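Local coordinates for putative aspartate aminotransferase (Thermus thermophilus, PDB 1IUG), which probably catalyses pyridoxal-phosphate-dependent transfer of amino groups between amino acids such as aspartate and 2-oxo acids, as a class-V aminotransferase, at residues L12-A16 with A241-E245; N261-Y265 with S281-F287. All blocks are in the same frame, centred on the assembly; numbering follows the deposited sequence.

Contact 1 of 2, residues L12-A16 with A241-E245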
# COMPACT_ATOMS: atom_id res chain seq x y z
N LEU A 12 -8.16 5.70 16.30
CA LEU A 12 -9.14 5.05 15.44
C LEU A 12 -10.61 5.15 15.83
O LEU A 12 -10.97 5.09 17.00
CB LEU A 12 -8.77 3.58 15.23
CG LEU A 12 -7.43 3.27 14.57
CD1 LEU A 12 -7.30 1.77 14.35
CD2 LEU A 12 -7.30 4.02 13.24
N HIS A 13 -11.45 5.31 14.82
CA HIS A 13 -12.88 5.38 15.01
C HIS A 13 -13.35 3.97 15.36
O HIS A 13 -12.85 2.99 14.80
CB HIS A 13 -13.56 5.86 13.72
CG HIS A 13 -15.02 6.14 13.87
ND1 HIS A 13 -15.53 7.42 13.90
CD2 HIS A 13 -16.08 5.31 14.00
CE1 HIS A 13 -16.84 7.36 14.04
NE2 HIS A 13 -17.20 6.09 14.10
N PRO A 14 -14.28 3.83 16.33
CA PRO A 14 -14.81 2.54 16.76
C PRO A 14 -15.30 1.64 15.62
O PRO A 14 -15.10 0.42 15.65
CB PRO A 14 -15.95 2.95 17.70
CG PRO A 14 -15.39 4.17 18.35
CD PRO A 14 -14.81 4.92 17.17
N LYS A 15 -15.92 2.24 14.60
CA LYS A 15 -16.41 1.49 13.44
C LYS A 15 -15.26 0.84 12.65
O LYS A 15 -15.45 -0.19 12.00
CB LYS A 15 -17.22 2.40 12.51
CG LYS A 15 -18.68 2.60 12.91
CD LYS A 15 -19.44 1.28 12.93
CE LYS A 15 -20.91 1.43 13.32
NZ LYS A 15 -21.34 2.84 13.58
N ALA A 16 -14.08 1.46 12.70
CA ALA A 16 -12.91 0.95 11.99
C ALA A 16 -12.41 -0.35 12.62
O ALA A 16 -12.06 -1.30 11.91
CB ALA A 16 -11.80 2.01 11.96
N ALA A 241 -17.31 2.16 6.29
CA ALA A 241 -18.02 2.22 7.57
C ALA A 241 -17.97 3.61 8.22
O ALA A 241 -18.98 4.09 8.73
CB ALA A 241 -17.47 1.17 8.53
N VAL A 242 -16.79 4.23 8.21
CA VAL A 242 -16.64 5.56 8.79
C VAL A 242 -17.38 6.62 7.98
O VAL A 242 -18.10 7.45 8.55
CB VAL A 242 -15.14 5.96 8.93
CG1 VAL A 242 -15.01 7.44 9.26
CG2 VAL A 242 -14.48 5.13 10.02
N LEU A 243 -17.22 6.59 6.66
CA LEU A 243 -17.89 7.56 5.80
C LEU A 243 -19.40 7.46 5.90
O LEU A 243 -20.09 8.48 5.84
CB LEU A 243 -17.44 7.40 4.34
CG LEU A 243 -16.02 7.90 4.04
CD1 LEU A 243 -15.65 7.56 2.60
CD2 LEU A 243 -15.93 9.40 4.29
N GLU A 244 -19.92 6.25 6.07
CA GLU A 244 -21.36 6.04 6.21
C GLU A 244 -21.93 6.75 7.43
O GLU A 244 -23.06 7.23 7.40
CB GLU A 244 -21.71 4.55 6.28
CG GLU A 244 -21.87 3.89 4.92
CD GLU A 244 -22.15 2.41 5.03
OE1 GLU A 244 -21.40 1.62 4.40
OE2 GLU A 244 -23.11 2.02 5.73
N GLU A 245 -21.14 6.82 8.50
CA GLU A 245 -21.57 7.47 9.73
C GLU A 245 -21.33 8.98 9.75
O GLU A 245 -22.17 9.74 10.22
CB GLU A 245 -20.89 6.83 10.94
CG GLU A 245 -21.44 7.35 12.27
CD GLU A 245 -20.67 6.84 13.47
OE1 GLU A 245 -19.96 7.65 14.10
OE2 GLU A 245 -20.79 5.64 13.80
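K15 and E245 form a salt bridge between the first turn of helix 14-21 and the last turns of helix 233-246, with NZ of K15 2.9 Å from OE2 of E245. As a hydrogen bond it is weak, so charge attraction probably matters more than direction. The two side chains meet at about a right angle: the lysine chain is bent at chi2 and again at chi4 (0°, an eclipsed turn), whereas the glutamate chain, its CG anti to the backbone N (chi1 -173°), runs out extended to reach across.

The other carboxylate oxygen, OE1 of E245, lies against H13 at the edge of the imidazole, close to the ring plane, 3.1 Å from CE1, while ring and carboxylate planes are turned 59° apart. H13 occupies the N-cap position of helix 14-21 and sends its ring to the neighbouring helix. Next to this polar pair, CG2 of V242 comes within 3.9 Å of CB and 4.0 Å of CG of H13, and M188 touches both residues from a nearby loop. An alanine in place of H13 would probably leave OE1 of E245 without its neighbour at the ring edge and open a gap beside CG2 of V242 where the ring now packs beyond CB.

Packing thins out toward A241, whose CB is 4.2 Å from CB of K15 where the two backbones come nearest. One carboxylate is salt-bridged to a lysine and has a histidine ring edge beside it; it would tend to favour a protonated imidazole, but the nearby lysine charge, already paired with it, probably offsets much of this.

Contact 2 of 2, residues N261-Y265 with S281-F287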
# COMPACT_ATOMS: atom_id res chain seq x y z
N ASN A 261 -9.67 22.02 17.69
CA ASN A 261 -8.36 22.57 17.37
C ASN A 261 -8.21 23.97 17.96
O ASN A 261 -7.14 24.32 18.47
CB ASN A 261 -8.14 22.61 15.86
CG ASN A 261 -6.67 22.67 15.50
OD1 ASN A 261 -5.89 21.81 15.90
ND2 ASN A 261 -6.29 23.68 14.73
N ALA A 262 -9.28 24.76 17.89
CA ALA A 262 -9.28 26.12 18.43
C ALA A 262 -9.11 26.05 19.95
O ALA A 262 -8.55 26.96 20.57
CB ALA A 262 -10.58 26.82 18.08
N LEU A 263 -9.59 24.95 20.53
CA LEU A 263 -9.48 24.72 21.97
C LEU A 263 -8.00 24.59 22.35
O LEU A 263 -7.57 25.11 23.38
CB LEU A 263 -10.24 23.45 22.35
CG LEU A 263 -10.27 23.05 23.83
CD1 LEU A 263 -11.05 24.09 24.63
CD2 LEU A 263 -10.90 21.68 23.98
N LEU A 264 -7.23 23.91 21.50
CA LEU A 264 -5.80 23.71 21.74
C LEU A 264 -5.02 25.02 21.61
O LEU A 264 -4.12 25.29 22.41
CB LEU A 264 -5.23 22.66 20.78
CG LEU A 264 -5.80 21.24 20.91
CD1 LEU A 264 -5.16 20.35 19.85
CD2 LEU A 264 -5.56 20.70 22.30
N TYR A 265 -5.35 25.81 20.60
CA TYR A 265 -4.69 27.10 20.40
C TYR A 265 -5.03 28.06 21.53
O TYR A 265 -4.20 28.86 21.94
CB TYR A 265 -5.07 27.71 19.05
CG TYR A 265 -4.18 27.26 17.90
CD1 TYR A 265 -4.72 26.58 16.81
CD2 TYR A 265 -2.81 27.54 17.90
CE1 TYR A 265 -3.92 26.18 15.75
CE2 TYR A 265 -2.00 27.14 16.84
CZ TYR A 265 -2.56 26.46 15.77
OH TYR A 265 -1.77 26.06 14.72
N SER A 281 -5.26 25.73 10.02
CA SER A 281 -5.87 24.51 9.53
C SER A 281 -6.42 23.80 10.77
O SER A 281 -5.78 23.78 11.81
CB SER A 281 -4.82 23.62 8.87
OG SER A 281 -5.36 22.33 8.60
N PRO A 282 -7.63 23.22 10.66
CA PRO A 282 -8.24 22.52 11.80
C PRO A 282 -7.59 21.15 12.08
O PRO A 282 -7.95 20.48 13.04
CB PRO A 282 -9.69 22.32 11.34
CG PRO A 282 -9.87 23.29 10.18
CD PRO A 282 -8.54 23.24 9.51
N ALA A 283 -6.63 20.76 11.25
CA ALA A 283 -5.96 19.46 11.38
C ALA A 283 -4.91 19.34 12.48
O ALA A 283 -4.65 18.24 12.97
CB ALA A 283 -5.35 19.05 10.05
N VAL A 284 -4.31 20.46 12.86
CA VAL A 284 -3.25 20.43 13.87
C VAL A 284 -2.99 21.81 14.46
O VAL A 284 -3.31 22.83 13.84
CB VAL A 284 -1.94 19.87 13.23
CG1 VAL A 284 -1.52 20.73 12.05
CG2 VAL A 284 -0.81 19.78 14.25
N ALA A 285 -2.49 21.83 15.69
CA ALA A 285 -2.14 23.08 16.38
C ALA A 285 -0.62 23.09 16.54
O ALA A 285 -0.05 22.23 17.23
CB ALA A 285 -2.83 23.15 17.74
N ALA A 286 0.04 24.03 15.87
CA ALA A 286 1.49 24.14 15.93
C ALA A 286 1.93 25.32 16.78
O ALA A 286 1.43 26.43 16.63
CB ALA A 286 2.06 24.25 14.52
N PHE A 287 2.90 25.07 17.67
CA PHE A 287 3.41 26.11 18.56
C PHE A 287 4.92 26.23 18.54
O PHE A 287 5.64 25.24 18.38
CB PHE A 287 3.00 25.82 20.01
CG PHE A 287 1.53 25.81 20.25
CD1 PHE A 287 0.85 24.61 20.43
CD2 PHE A 287 0.81 27.00 20.32
CE1 PHE A 287 -0.52 24.59 20.68
CE2 PHE A 287 -0.55 27.00 20.56
CZ PHE A 287 -1.23 25.79 20.74
O HOH W 1 -3.15 25.28 12.65
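N261 and Y265, one helical turn apart, bring helix 250-270 down onto the turn and strand that follow it in the chain, in a buried helix-on-sheet contact. Near the contact, helix and strand run almost parallel, their axes 17° apart and 8.6 Å from each other at closest approach.

The turn from S281 to V284 is type I, and N261 reaches its end. With CG anti to the backbone N (chi1 -159°), the amide extends toward the turn, and ND2 donates to O of V284 at 3.2 Å. The acceptor lies near the amide plane of N261, but the donor stands well above the carbonyl plane of V284. OG of S281 braces the turn by a weak bond from N of A283 and is also hydrogen-bonded to S130.

Y265 holds the strand by both its hydroxyl and its ring. N of A286 donates to OH of Y265 at 3.0 Å in a nearly straight bond. A water 2.6 Å from OH of Y265 also lies close to O of V284 and probably donates to it, so this carbonyl is approached by both helix side chains, directly and through solvent. CB of A285 sits over one face of the tyrosine ring, 3.9 Å from its centroid, as a CH-pi contact. The ring edge then turns toward the face of F287 in an offset edge-to-face pair, with centroids 5.2 Å apart and planes at 64°.

CB of L264 meets CB of A285 at 3.9 Å, and helix 331-348 packs against the same leucine through V337. Helices laid over one sheet in this way are characteristic of the small C-terminal domain of fold-type I aminotransferases; here A286 also touches R322, the predicted substrate-binding arginine.

Overall arrangement
Contacts 1 and 2 do not touch: their centres are 23 Å apart and their nearest atoms about 13 Å. They follow each other along the chain, helix 233-246 of contact 1 leading into helix 250-270 of contact 2. The centre of contact 1 lies about 18 Å from the centre of the chain, near the surface and away from the annotated sites, though L12, at the start of segment 12-16, packs on Q24 of the second subunit. Contact 2 is buried, and its A286 side chain comes about 4 Å from that of R322, predicted to bind substrate. One is a charged seam between helices, the other an aromatic and hydrogen-bonded core beneath a helix.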